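PDB 6JEB: beta-hexosaminidase Amuc_2018 from Akkermansia muciniphila, which hydrolyses terminal non-reducing beta-linked N-acetylhexosamine residues, releasing N-acetylglucosamine from N-glycans and chitobiose and also acting on N-acetylgalactosaminides. Local coordinates for residues I104-L109 / L170-A175; M115-K120 / R180-I185; W134-P139 / P186-P191; S238-L243 / G250-G255. All coordinates share one frame; numbering follows the deposited sequence. Where two conformers were deposited one is given.

In the fold
The four contacts follow the first half of the catalytic barrel of this family 20 glycoside hydrolase. Interactions 1 and 2 share helix 106-118, and their centres lie about 13 Å apart. Interactions 2 and 3 meet end to end on strand 183-187, which leads from the base of the barrel toward the active site. Leu170 CD1 of interaction 1 packs on Leu136 CD1 of interaction 3 at 3.7 Å. Interactions 3 and 4, with centres about 8 Å apart, are probably joined by backbone hydrogen bonds, Pro186 O to His253 N and Ile188 N to His253 O, each 2.9 Å. Bound acetamide lies about 14 Å from the side chain of Ile188 and about 12 Å from that of Leu254.

Interaction 1 of 4, residues I104-L109 / L170-A175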
loop_
_atom_site.group_PDB
_atom_site.type_symbol
_atom_site.label_atom_id
_atom_site.label_comp_id
_atom_site.label_asym_id
_atom_site.label_seq_id
_atom_site.Cartn_x
_atom_site.Cartn_y
_atom_site.Cartn_z
ATOM N N ILE A 104 0.940 -7.367 -12.676
ATOM C CA ILE A 104 2.361 -7.207 -12.392
ATOM C C ILE A 104 2.978 -8.601 -12.329
ATOM O O ILE A 104 2.697 -9.357 -11.386
ATOM C CB ILE A 104 2.619 -6.445 -11.084
ATOM C CG1 ILE A 104 1.796 -5.147 -11.023
ATOM C CG2 ILE A 104 4.116 -6.169 -10.932
ATOM C CD1 ILE A 104 1.787 -4.507 -9.626
ATOM N N PRO A 105 3.821 -8.976 -13.286
ATOM C CA PRO A 105 4.433 -10.306 -13.250
ATOM C C PRO A 105 5.236 -10.517 -11.975
ATOM O O PRO A 105 5.740 -9.571 -11.365
ATOM C CB PRO A 105 5.340 -10.309 -14.488
ATOM C CG PRO A 105 4.682 -9.323 -15.429
ATOM C CD PRO A 105 4.147 -8.237 -14.521
ATOM N N ALA A 106 5.343 -11.788 -11.583
ATOM C CA ALA A 106 6.053 -12.156 -10.358
ATOM C C ALA A 106 7.448 -11.548 -10.286
ATOM O O ALA A 106 7.863 -11.062 -9.228
ATOM C CB ALA A 106 6.148 -13.680 -10.255
ATOM N N ALA A 107 8.202 -11.591 -11.390
ATOM C CA ALA A 107 9.570 -11.077 -11.350
ATOM C C ALA A 107 9.592 -9.578 -11.100
ATOM O O ALA A 107 10.516 -9.070 -10.451
ATOM C CB ALA A 107 10.302 -11.405 -12.654
ATOM N N ASP A 108 8.587 -8.857 -11.605
ATOM C CA ASP A 108 8.519 -7.418 -11.400
ATOM C C ASP A 108 8.094 -7.087 -9.978
ATOM O O ASP A 108 8.574 -6.103 -9.402
ATOM C CB ASP A 108 7.568 -6.787 -12.415
ATOM C CG ASP A 108 8.101 -6.874 -13.839
ATOM O OD1 ASP A 108 9.323 -7.090 -14.024
ATOM O OD2 ASP A 108 7.306 -6.715 -14.785
ATOM N N LEU A 109 7.229 -7.911 -9.384
ATOM C CA LEU A 109 6.905 -7.726 -7.972
ATOM C C LEU A 109 8.148 -7.834 -7.103
ATOM O O LEU A 109 8.297 -7.082 -6.133
ATOM C CB LEU A 109 5.881 -8.769 -7.530
ATOM C CG LEU A 109 4.449 -8.521 -7.980
ATOM C CD1 LEU A 109 3.584 -9.728 -7.646
ATOM C CD2 LEU A 109 3.909 -7.259 -7.304
ATOM N N LEU A 170 1.686 -16.586 -5.354
ATOM C CA LEU A 170 1.348 -15.746 -4.210
ATOM C C LEU A 170 2.050 -16.226 -2.942
ATOM O O LEU A 170 2.499 -15.404 -2.130
ATOM C CB LEU A 170 -0.166 -15.662 -4.039
ATOM C CG LEU A 170 -0.871 -14.938 -5.190
ATOM C CD1 LEU A 170 -2.380 -15.037 -5.050
ATOM C CD2 LEU A 170 -0.443 -13.474 -5.276
ATOM N N LYS A 171 2.183 -17.548 -2.768
ATOM C CA LYS A 171 2.931 -18.054 -1.620
ATOM C C LYS A 171 4.412 -17.712 -1.735
ATOM O O LYS A 171 5.067 -17.424 -0.721
ATOM C CB LYS A 171 2.705 -19.558 -1.438
ATOM C CG LYS A 171 1.273 -19.897 -1.018
ATOM C CD LYS A 171 1.085 -21.368 -0.683
ATOM C CE LYS A 171 -0.297 -21.605 -0.080
ATOM N NZ LYS A 171 -0.509 -22.994 0.440
ATOM N N GLU A 172 4.953 -17.722 -2.956
ATOM C CA GLU A 172 6.320 -17.255 -3.161
ATOM C C GLU A 172 6.458 -15.795 -2.741
ATOM O O GLU A 172 7.400 -15.425 -2.026
ATOM C CB GLU A 172 6.737 -17.426 -4.624
ATOM C CG GLU A 172 8.149 -16.907 -4.876
ATOM C CD GLU A 172 8.474 -16.685 -6.339
ATOM O OE1 GLU A 172 7.547 -16.422 -7.139
ATOM O OE2 GLU A 172 9.666 -16.771 -6.693
ATOM N N LEU A 173 5.523 -14.950 -3.183
ATOM C CA LEU A 173 5.573 -13.532 -2.843
ATOM C C LEU A 173 5.531 -13.327 -1.334
ATOM O O LEU A 173 6.273 -12.497 -0.794
ATOM C CB LEU A 173 4.397 -12.807 -3.503
ATOM C CG LEU A 173 4.265 -11.316 -3.184
ATOM C CD1 LEU A 173 5.452 -10.527 -3.723
ATOM C CD2 LEU A 173 2.940 -10.769 -3.736
ATOM N N VAL A 174 4.668 -14.073 -0.639
ATOM C CA VAL A 174 4.571 -13.946 0.816
ATOM C C VAL A 174 5.914 -14.258 1.473
ATOM O O VAL A 174 6.376 -13.533 2.367
ATOM C CB VAL A 174 3.436 -14.836 1.356
ATOM C CG1 VAL A 174 3.598 -15.072 2.859
ATOM C CG2 VAL A 174 2.084 -14.219 1.044
ATOM N N ALA A 175 6.560 -15.347 1.047
ATOM C CA ALA A 175 7.841 -15.720 1.642
ATOM C C ALA A 175 8.928 -14.719 1.275
ATOM O O ALA A 175 9.776 -14.371 2.108
ATOM C CB ALA A 175 8.231 -17.127 1.193
#
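Leu109 and Leu173 carry the apolar part of this contact between two neighbouring helices. Their side chains cross at about a right angle, and the touching atoms are one methyl from each, Leu109 CD1 and Leu173 CD2, 4.1 Å apart. Different first torsions bring the two methyls together: Leu173 holds CG opposite its backbone N (chi1 177°), whereas Leu109 has CG beside the backbone N (chi1 -76°). The backbones stay well separated, the closest CA pair being Ala106 and Leu173 at 7.7 Å, and only about 120 Å² is buried in total. Tyr165, from the loop before helix 167-178, packs against both Leu109 and Leu170.

A looser polar-apolar approach lies beside the leucines. Ala106 CB comes no nearer than 4.4 Å to Glu172 OE1. The charge of Glu172 is met elsewhere: OE2 forms a salt bridge with Lys110, one residue beyond segment 104-109, so this acid still ties the two helices together.

Backbone bonds set the start of the first helix. Pro105 stands at the N-cap, and its carbonyl O accepts the N-H of Leu109 at 3.0 Å, which begins the helical turn that carries Ala106 and Leu109. Just before it, Ile104 O receives a hydrogen bond from Tyr165 OH.

Helix 106-118 follows strand 92-97, and helix 167-178 comes after strand 123-127 and a long excursion that includes helix 143-148. Leucine contacts of this kind between adjacent outer helices belong to the helical layer around the parallel strands of a TIM barrel, here the catalytic domain of glycoside hydrolase family 20.

Interaction 2 of 4, residues M115-K120 / R180-I185; sequences MMAYYK and RGIDVI
Ala117 and Arg180 meet where two helices finish, each closed by its own Schellman motif: Lys120 (phi 67°) ends helix 106-118 and Gly181 (phi 79°) ends helix 167-178. The site is at the base of the TIM barrel, where segment 180-185 passes from helix 167-178 into strand 183-187. Ala117 CB touches the carbonyl Arg180 O at 3.9 Å and lies 4.0 Å from Arg180 CB. Beyond CB the arginine leads away from the contact; its NE forms a salt bridge with Asp114, NH1 bonds to Tyr176 O, and the group makes a cation-pi contact with the Tyr176 ring. The apolar half depends on Ile182, whose terminal methyl CD1 reaches both Met116 and Ala117, approaching Ala117 CB to 3.9 Å. Leu124 of strand 123-127 touches both Met116 and Ile182, so the contact continues into the barrel sheet. Met116 adopts the crowded position, CG lying between its backbone N and carbonyl carbon (chi1 74°), and its chain bends at chi3. Its side chain crosses Ile182 obliquely, with Met116 CG only 3.7 Å from Ile182 CD1 and Met116 SD farther from that methyl at 4.2 Å.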
loop_
_atom_site.group_PDB
_atom_site.type_symbol
_atom_site.label_atom_id
_atom_site.label_comp_id
_atom_site.label_asym_id
_atom_site.label_seq_id
_atom_site.Cartn_x
_atom_site.Cartn_y
_atom_site.Cartn_z
ATOM N N MET A 115 12.987 -2.764 -3.654
ATOM C CA MET A 115 13.126 -1.318 -3.541
ATOM C C MET A 115 12.392 -0.774 -2.316
ATOM O O MET A 115 12.926 0.089 -1.610
ATOM C CB MET A 115 12.688 -0.642 -4.838
ATOM C CG MET A 115 13.631 -0.999 -5.980
ATOM S SD MET A 115 13.183 -0.263 -7.556
ATOM C CE MET A 115 13.487 1.467 -7.224
ATOM N N MET A 116 11.176 -1.253 -2.039
ATOM C CA MET A 116 10.478 -0.740 -0.858
ATOM C C MET A 116 11.167 -1.178 0.437
ATOM O O MET A 116 11.216 -0.413 1.412
ATOM C CB MET A 116 8.993 -1.114 -0.874
ATOM C CG MET A 116 8.701 -2.572 -0.572
ATOM S SD MET A 116 6.997 -3.014 -0.984
ATOM C CE MET A 116 6.114 -2.233 0.372
ATOM N N ALA A 117 11.722 -2.393 0.463
ATOM C CA ALA A 117 12.456 -2.835 1.646
ATOM C C ALA A 117 13.680 -1.963 1.889
ATOM O O ALA A 117 14.063 -1.726 3.040
ATOM C CB ALA A 117 12.877 -4.298 1.494
ATOM N N TYR A 118 14.303 -1.473 0.817
ATOM C CA TYR A 118 15.470 -0.610 0.954
ATOM C C TYR A 118 15.146 0.638 1.764
ATOM O O TYR A 118 16.027 1.164 2.465
ATOM C CB TYR A 118 15.956 -0.235 -0.448
ATOM C CG TYR A 118 17.290 0.468 -0.537
ATOM C CD1 TYR A 118 18.480 -0.249 -0.477
ATOM C CD2 TYR A 118 17.360 1.840 -0.750
ATOM C CE1 TYR A 118 19.709 0.386 -0.593
ATOM C CE2 TYR A 118 18.581 2.487 -0.875
ATOM C CZ TYR A 118 19.752 1.756 -0.782
ATOM O OH TYR A 118 20.968 2.387 -0.909
ATOM N N TYR A 119 13.887 1.100 1.702
ATOM C CA TYR A 119 13.405 2.278 2.417
ATOM C C TYR A 119 12.587 1.932 3.667
ATOM O O TYR A 119 11.899 2.806 4.210
ATOM C CB TYR A 119 12.627 3.190 1.456
ATOM C CG TYR A 119 13.562 3.760 0.419
ATOM C CD1 TYR A 119 14.467 4.758 0.765
ATOM C CD2 TYR A 119 13.581 3.275 -0.892
ATOM C CE1 TYR A 119 15.354 5.269 -0.153
ATOM C CE2 TYR A 119 14.478 3.785 -1.825
ATOM C CZ TYR A 119 15.364 4.783 -1.446
ATOM O OH TYR A 119 16.268 5.284 -2.350
ATOM N N LYS A 120 12.662 0.685 4.140
ATOM C CA LYS A 120 12.042 0.241 5.390
ATOM C C LYS A 120 10.514 0.246 5.359
ATOM O O LYS A 120 9.875 0.310 6.416
ATOM C CB LYS A 120 12.571 0.987 6.627
ATOM C CG LYS A 120 14.067 0.859 6.838
ATOM C CD LYS A 120 14.472 1.485 8.168
ATOM C CE LYS A 120 15.974 1.391 8.433
ATOM N NZ LYS A 120 16.748 2.392 7.638
ATOM N N ARG A 180 12.133 -10.043 3.849
ATOM C CA ARG A 180 12.520 -8.646 3.732
ATOM C C ARG A 180 11.706 -7.748 4.661
ATOM O O ARG A 180 11.664 -6.528 4.466
ATOM C CB ARG A 180 12.433 -8.200 2.269
ATOM C CG ARG A 180 13.388 -8.993 1.366
ATOM C CD ARG A 180 13.003 -8.968 -0.130
ATOM N NE ARG A 180 14.020 -9.642 -0.947
ATOM C CZ ARG A 180 14.177 -10.964 -1.025
ATOM N NH1 ARG A 180 13.386 -11.777 -0.336
ATOM N NH2 ARG A 180 15.149 -11.478 -1.784
ATOM N N GLY A 181 11.071 -8.333 5.677
ATOM C CA GLY A 181 10.391 -7.563 6.696
ATOM C C GLY A 181 9.025 -7.038 6.321
ATOM O O GLY A 181 8.522 -6.126 6.983
ATOM N N ILE A 182 8.390 -7.592 5.292
ATOM C CA ILE A 182 7.172 -7.019 4.736
ATOM C C ILE A 182 6.031 -8.017 4.880
ATOM O O ILE A 182 6.156 -9.171 4.453
ATOM C CB ILE A 182 7.393 -6.616 3.268
ATOM C CG1 ILE A 182 8.401 -5.458 3.200
ATOM C CG2 ILE A 182 6.078 -6.236 2.592
ATOM C CD1 ILE A 182 9.079 -5.305 1.840
ATOM N N ASP A 183 4.931 -7.576 5.507
ATOM C CA ASP A 183 3.691 -8.346 5.555
ATOM C C ASP A 183 2.850 -8.004 4.335
ATOM O O ASP A 183 2.800 -6.847 3.914
ATOM C CB ASP A 183 2.857 -7.986 6.790
ATOM C CG ASP A 183 3.470 -8.464 8.095
ATOM O OD1 ASP A 183 4.476 -9.207 8.080
ATOM O OD2 ASP A 183 2.922 -8.083 9.154
ATOM N N VAL A 184 2.162 -9.006 3.788
ATOM C CA VAL A 184 1.371 -8.825 2.576
ATOM C C VAL A 184 -0.105 -8.774 2.935
ATOM O O VAL A 184 -0.618 -9.650 3.651
ATOM C CB VAL A 184 1.657 -9.927 1.543
ATOM C CG1 VAL A 184 0.842 -9.680 0.273
ATOM C CG2 VAL A 184 3.140 -9.960 1.220
ATOM N N ILE A 185 -0.792 -7.755 2.429
ATOM C CA ILE A 185 -2.195 -7.503 2.748
ATOM C C ILE A 185 -3.011 -7.631 1.467
ATOM O O ILE A 185 -2.939 -6.739 0.608
ATOM C CB ILE A 185 -2.372 -6.078 3.301
ATOM C CG1 ILE A 185 -1.333 -5.756 4.393
ATOM C CG2 ILE A 185 -3.812 -5.866 3.765
ATOM C CD1 ILE A 185 -1.378 -6.684 5.586
#

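Interaction 3 of 4, residues W134-P139 / P186-P191; sequences WRLPVP and PEIDMP
Ile188 divides its branches between two partners, Trp134 and Leu136. Its CG2, opposite the backbone N, goes to the indole; its CG1 lies beside the backbone N (chi1 -48°) and carries CD1 to the leucine. Trp134 and Ile188 run obliquely to one another, and the methyl meets the far corner of the six-membered ring, Trp134 CH2 to Ile188 CG2 being 3.9 Å. Leu136 instead lies nearly perpendicular to Ile188, with Leu136 CD2 3.9 Å from Ile188 CD1.

The indole is held by its own loop. Trp134 NE1 donates to Leu136 O at 2.8 Å; the oxygen lies almost in the ring plane and the donor sits in the carbonyl plane on a lone pair, although the bond is bent at the hydrogen (139°). This bond helps fix the turn of the ring while Leu144 and Ala148 of helix 143-148 pack against it. With an alanine here the indole N-H is gone, which would probably leave Leu136 O without that partner and open a gap beside Ile188 CG2.

Val239 and Leu243 of helix 230-246 also touch Ile188. The side chain of Trp134 is about 8 Å from that of Asp130 and about 9 Å from that of His193, both charge-relay residues. The contact thus joins the loop after strand 123-127 to the chain running on from strand 183-187, at the C-terminal mouth of the TIM barrel, where the active site of this fold lies.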
loop_
_atom_site.group_PDB
_atom_site.type_symbol
_atom_site.label_atom_id
_atom_site.label_comp_id
_atom_site.label_asym_id
_atom_site.label_seq_id
_atom_site.Cartn_x
_atom_site.Cartn_y
_atom_site.Cartn_z
ATOM N N TRP A 134 -9.461 -9.231 -12.324
ATOM C CA TRP A 134 -9.502 -9.986 -11.078
ATOM C C TRP A 134 -8.307 -10.928 -11.119
ATOM O O TRP A 134 -8.191 -11.719 -12.059
ATOM C CB TRP A 134 -10.814 -10.786 -11.000
ATOM C CG TRP A 134 -10.933 -11.612 -9.752
ATOM C CD1 TRP A 134 -10.200 -12.723 -9.433
ATOM C CD2 TRP A 134 -11.807 -11.372 -8.637
ATOM N NE1 TRP A 134 -10.563 -13.184 -8.186
ATOM C CE2 TRP A 134 -11.557 -12.380 -7.685
ATOM C CE3 TRP A 134 -12.796 -10.415 -8.366
ATOM C CZ2 TRP A 134 -12.240 -12.450 -6.467
ATOM C CZ3 TRP A 134 -13.470 -10.483 -7.147
ATOM C CH2 TRP A 134 -13.191 -11.499 -6.221
ATOM N N ARG A 135 -7.422 -10.852 -10.113
ATOM C CA ARG A 135 -6.119 -11.513 -10.181
ATOM C C ARG A 135 -5.925 -12.665 -9.196
ATOM O O ARG A 135 -4.845 -13.285 -9.206
ATOM C CB ARG A 135 -4.985 -10.495 -10.002
ATOM C CG ARG A 135 -5.095 -9.268 -10.900
ATOM C CD ARG A 135 -5.141 -9.640 -12.392
ATOM N NE ARG A 135 -5.326 -8.430 -13.180
ATOM C CZ ARG A 135 -5.845 -8.395 -14.406
ATOM N NH1 ARG A 135 -6.182 -9.522 -15.030
ATOM N NH2 ARG A 135 -6.023 -7.224 -15.008
ATOM N N LEU A 136 -6.919 -12.977 -8.352
ATOM C CA LEU A 136 -6.782 -14.021 -7.342
ATOM C C LEU A 136 -7.486 -15.284 -7.804
ATOM O O LEU A 136 -8.713 -15.259 -7.979
ATOM C CB LEU A 136 -7.400 -13.557 -6.026
ATOM C CG LEU A 136 -7.358 -14.629 -4.934
ATOM C CD1 LEU A 136 -5.989 -14.686 -4.241
ATOM C CD2 LEU A 136 -8.471 -14.426 -3.906
ATOM N N PRO A 137 -6.789 -16.408 -7.965
ATOM C CA PRO A 137 -7.488 -17.654 -8.305
ATOM C C PRO A 137 -8.241 -18.189 -7.095
ATOM O O PRO A 137 -7.769 -18.100 -5.958
ATOM C CB PRO A 137 -6.345 -18.593 -8.709
ATOM C CG PRO A 137 -5.187 -18.118 -7.868
ATOM C CD PRO A 137 -5.335 -16.610 -7.804
ATOM N N VAL A 138 -9.434 -18.725 -7.342
ATOM C CA VAL A 138 -10.248 -19.297 -6.269
ATOM C C VAL A 138 -10.775 -20.648 -6.727
ATOM O O VAL A 138 -11.596 -20.703 -7.659
ATOM C CB VAL A 138 -11.413 -18.375 -5.860
ATOM C CG1 VAL A 138 -12.147 -18.968 -4.665
ATOM C CG2 VAL A 138 -10.926 -16.968 -5.540
ATOM N N PRO A 139 -10.356 -21.748 -6.105
ATOM C CA PRO A 139 -10.895 -23.060 -6.477
ATOM C C PRO A 139 -12.414 -23.071 -6.385
ATOM O O PRO A 139 -13.008 -22.530 -5.444
ATOM C CB PRO A 139 -10.261 -24.005 -5.450
ATOM C CG PRO A 139 -8.979 -23.317 -5.059
ATOM C CD PRO A 139 -9.304 -21.849 -5.077
ATOM N N PRO A 186 -3.802 -8.687 1.295
ATOM C CA PRO A 186 -4.651 -8.789 0.096
ATOM C C PRO A 186 -5.905 -7.936 0.240
ATOM O O PRO A 186 -6.474 -7.813 1.329
ATOM C CB PRO A 186 -5.027 -10.276 0.067
ATOM C CG PRO A 186 -5.085 -10.642 1.569
ATOM C CD PRO A 186 -3.947 -9.847 2.201
ATOM N N GLU A 187 -6.348 -7.345 -0.875
ATOM C CA GLU A 187 -7.614 -6.615 -0.911
ATOM C C GLU A 187 -8.568 -7.287 -1.886
ATOM O O GLU A 187 -8.233 -7.473 -3.065
ATOM C CB GLU A 187 -7.448 -5.140 -1.294
ATOM C CG GLU A 187 -8.782 -4.387 -1.315
ATOM C CD GLU A 187 -8.661 -2.963 -1.816
ATOM O OE1 GLU A 187 -7.520 -2.460 -1.962
ATOM O OE2 GLU A 187 -9.715 -2.343 -2.068
ATOM N N ILE A 188 -9.742 -7.649 -1.385
ATOM C CA ILE A 188 -10.873 -8.082 -2.200
ATOM C C ILE A 188 -11.895 -6.961 -2.088
ATOM O O ILE A 188 -12.610 -6.856 -1.083
ATOM C CB ILE A 188 -11.456 -9.417 -1.718
ATOM C CG1 ILE A 188 -10.349 -10.459 -1.495
ATOM C CG2 ILE A 188 -12.522 -9.923 -2.698
ATOM C CD1 ILE A 188 -9.546 -10.815 -2.739
ATOM N N ASP A 189 -11.954 -6.094 -3.096
ATOM C CA ASP A 189 -12.774 -4.892 -2.986
ATOM C C ASP A 189 -14.257 -5.260 -3.124
ATOM O O ASP A 189 -14.661 -5.947 -4.070
ATOM C CB ASP A 189 -12.329 -3.876 -4.044
ATOM C CG ASP A 189 -12.799 -2.457 -3.751
ATOM O OD1 ASP A 189 -13.783 -2.284 -3.000
ATOM O OD2 ASP A 189 -12.178 -1.509 -4.304
ATOM N N MET A 190 -15.066 -4.835 -2.156
ATOM C CA MET A 190 -16.495 -5.117 -2.155
ATOM C C MET A 190 -17.192 -4.014 -1.376
ATOM O O MET A 190 -16.571 -3.370 -0.524
ATOM C CB MET A 190 -16.768 -6.472 -1.494
ATOM C CG MET A 190 -16.228 -6.569 -0.082
ATOM S SD MET A 190 -16.411 -8.218 0.614
ATOM C CE MET A 190 -15.042 -9.055 -0.136
ATOM N N PRO A 191 -18.490 -3.769 -1.637
ATOM C CA PRO A 191 -19.345 -4.482 -2.589
ATOM C C PRO A 191 -19.247 -3.958 -4.023
ATOM O O PRO A 191 -19.791 -4.600 -4.927
ATOM C CB PRO A 191 -20.749 -4.244 -2.024
ATOM C CG PRO A 191 -20.662 -2.865 -1.404
ATOM C CD PRO A 191 -19.248 -2.779 -0.845
#

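Interaction 4 of 4, residues S238-L243 / G250-G255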
loop_
_atom_site.group_PDB
_atom_site.type_symbol
_atom_site.label_atom_id
_atom_site.label_comp_id
_atom_site.label_asym_id
_atom_site.label_seq_id
_atom_site.Cartn_x
_atom_site.Cartn_y
_atom_site.Cartn_z
ATOM N N SER A 238 -15.288 -18.864 0.234
ATOM C CA SER A 238 -14.236 -19.561 -0.503
ATOM C C SER A 238 -13.043 -18.653 -0.746
ATOM O O SER A 238 -11.894 -19.091 -0.628
ATOM C CB SER A 238 -14.769 -20.073 -1.838
ATOM O OG SER A 238 -15.833 -20.981 -1.639
ATOM N N VAL A 239 -13.300 -17.395 -1.122
ATOM C CA VAL A 239 -12.218 -16.429 -1.300
ATOM C C VAL A 239 -11.408 -16.311 -0.017
ATOM O O VAL A 239 -10.174 -16.395 -0.025
ATOM C CB VAL A 239 -12.781 -15.064 -1.733
ATOM C CG1 VAL A 239 -11.675 -14.008 -1.727
ATOM C CG2 VAL A 239 -13.427 -15.164 -3.104
ATOM N N PHE A 240 -12.096 -16.112 1.109
ATOM C CA PHE A 240 -11.397 -15.901 2.370
ATOM C C PHE A 240 -10.634 -17.145 2.810
ATOM O O PHE A 240 -9.580 -17.023 3.446
ATOM C CB PHE A 240 -12.374 -15.451 3.459
ATOM C CG PHE A 240 -13.062 -14.139 3.171
ATOM C CD1 PHE A 240 -12.554 -13.240 2.246
ATOM C CD2 PHE A 240 -14.236 -13.812 3.839
ATOM C CE1 PHE A 240 -13.202 -12.032 1.994
ATOM C CE2 PHE A 240 -14.891 -12.613 3.596
ATOM C CZ PHE A 240 -14.374 -11.719 2.669
ATOM N N ASN A 241 -11.150 -18.341 2.505
ATOM C CA ASN A 241 -10.403 -19.558 2.813
ATOM C C ASN A 241 -9.088 -19.606 2.041
ATOM O O ASN A 241 -8.052 -20.004 2.591
ATOM C CB ASN A 241 -11.261 -20.795 2.534
ATOM C CG ASN A 241 -12.346 -21.001 3.577
ATOM O OD1 ASN A 241 -12.244 -20.509 4.703
ATOM N ND2 ASN A 241 -13.390 -21.738 3.209
ATOM N N GLU A 242 -9.103 -19.196 0.768
ATOM C CA GLU A 242 -7.853 -19.128 0.017
ATOM C C GLU A 242 -6.905 -18.116 0.637
ATOM O O GLU A 242 -5.700 -18.368 0.748
ATOM C CB GLU A 242 -8.109 -18.751 -1.443
ATOM C CG GLU A 242 -8.824 -19.816 -2.211
ATOM C CD GLU A 242 -8.123 -21.152 -2.101
ATOM O OE1 GLU A 242 -6.949 -21.242 -2.528
ATOM O OE2 GLU A 242 -8.743 -22.101 -1.581
ATOM N N LEU A 243 -7.432 -16.959 1.044
ATOM C CA LEU A 243 -6.576 -15.950 1.656
ATOM C C LEU A 243 -5.978 -16.457 2.961
ATOM O O LEU A 243 -4.828 -16.145 3.281
ATOM C CB LEU A 243 -7.359 -14.659 1.878
ATOM C CG LEU A 243 -7.921 -13.987 0.617
ATOM C CD1 LEU A 243 -8.610 -12.672 0.981
ATOM C CD2 LEU A 243 -6.831 -13.772 -0.434
ATOM N N GLY A 250 -3.253 -12.515 7.977
ATOM C CA GLY A 250 -4.587 -12.594 8.527
ATOM C C GLY A 250 -5.416 -11.341 8.372
ATOM O O GLY A 250 -6.533 -11.290 8.891
ATOM N N ILE A 251 -4.904 -10.323 7.695
ATOM C CA ILE A 251 -5.626 -9.081 7.463
ATOM C C ILE A 251 -6.155 -9.109 6.037
ATOM O O ILE A 251 -5.390 -9.337 5.090
ATOM C CB ILE A 251 -4.695 -7.877 7.667
ATOM C CG1 ILE A 251 -4.143 -7.867 9.098
ATOM C CG2 ILE A 251 -5.423 -6.588 7.346
ATOM C CD1 ILE A 251 -3.144 -6.748 9.353
ATOM N N VAL A 252 -7.453 -8.867 5.875
ATOM C CA VAL A 252 -8.087 -8.835 4.559
ATOM C C VAL A 252 -8.707 -7.458 4.383
ATOM O O VAL A 252 -9.651 -7.094 5.099
ATOM C CB VAL A 252 -9.133 -9.943 4.384
ATOM C CG1 VAL A 252 -9.764 -9.853 3.000
ATOM C CG2 VAL A 252 -8.493 -11.310 4.584
ATOM N N HIS A 253 -8.167 -6.685 3.448
ATOM C CA HIS A 253 -8.728 -5.384 3.111
ATOM C C HIS A 253 -9.967 -5.642 2.259
ATOM O O HIS A 253 -9.890 -6.337 1.240
ATOM C CB HIS A 253 -7.666 -4.607 2.334
ATOM C CG HIS A 253 -7.912 -3.132 2.231
ATOM N ND1 HIS A 253 -9.107 -2.595 1.799
ATOM C CD2 HIS A 253 -7.085 -2.080 2.451
ATOM C CE1 HIS A 253 -9.012 -1.278 1.769
ATOM N NE2 HIS A 253 -7.799 -0.937 2.174
ATOM N N LEU A 254 -11.120 -5.147 2.708
ATOM C CA LEU A 254 -12.381 -5.359 2.009
ATOM C C LEU A 254 -12.736 -4.217 1.064
ATOM O O LEU A 254 -13.799 -4.255 0.431
ATOM C CB LEU A 254 -13.512 -5.577 3.021
ATOM C CG LEU A 254 -13.386 -6.792 3.944
ATOM C CD1 LEU A 254 -14.564 -6.811 4.909
ATOM C CD2 LEU A 254 -13.310 -8.093 3.128
ATOM N N GLY A 255 -11.880 -3.207 0.948
ATOM C CA GLY A 255 -12.172 -2.108 0.049
ATOM C C GLY A 255 -13.313 -1.244 0.546
ATOM O O GLY A 255 -13.170 -0.526 1.540
#
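Gly255 N donates to His253 ND1 at 3.0 Å, with the donor in the plane of the imidazole and an N-H...N angle of 152°. The bond spans Leu254 in the sequence and helps hold the histidine ring in its orientation; His125 stacks on that ring.

Leu254 and Val252 meet helix 230-246 through apolar atoms alone. Leu243 CD1 reaches both methyls of the valine, lying 3.7 Å from Val252 CG1 and 3.9 Å from Val252 CG2, and the two side chains cross at about a right angle. Val252 CG1 also approaches the ring of Phe240, 4.2 Å from Phe240 CE1. Leu254 CD2 comes closer to the ring, 3.8 Å from Phe240 CZ, with the leucine running roughly perpendicular to the phenylalanine.

Helix 230-246 lies in the connection from strand 183-187 to the parallel, adjacent strand 251-253, making the beta-alpha-beta crossover repeated around a TIM barrel. Leu243 points at the strand from this helix, and the Phe240 ring reaches it with its far end. Phe240 holds CG beside its backbone N (chi1 -62°), a torsion that brings CZ to Leu254.

Thr293 and Leu297 of helix 282-299 pack on Phe240 as well. On the sheet side, Pro304 and Phe306 of strand 303-307 adjoin Leu254. The side chain of Leu254 is about 9 Å from that of Asp257, a substrate-binding residue a little later in the sequence.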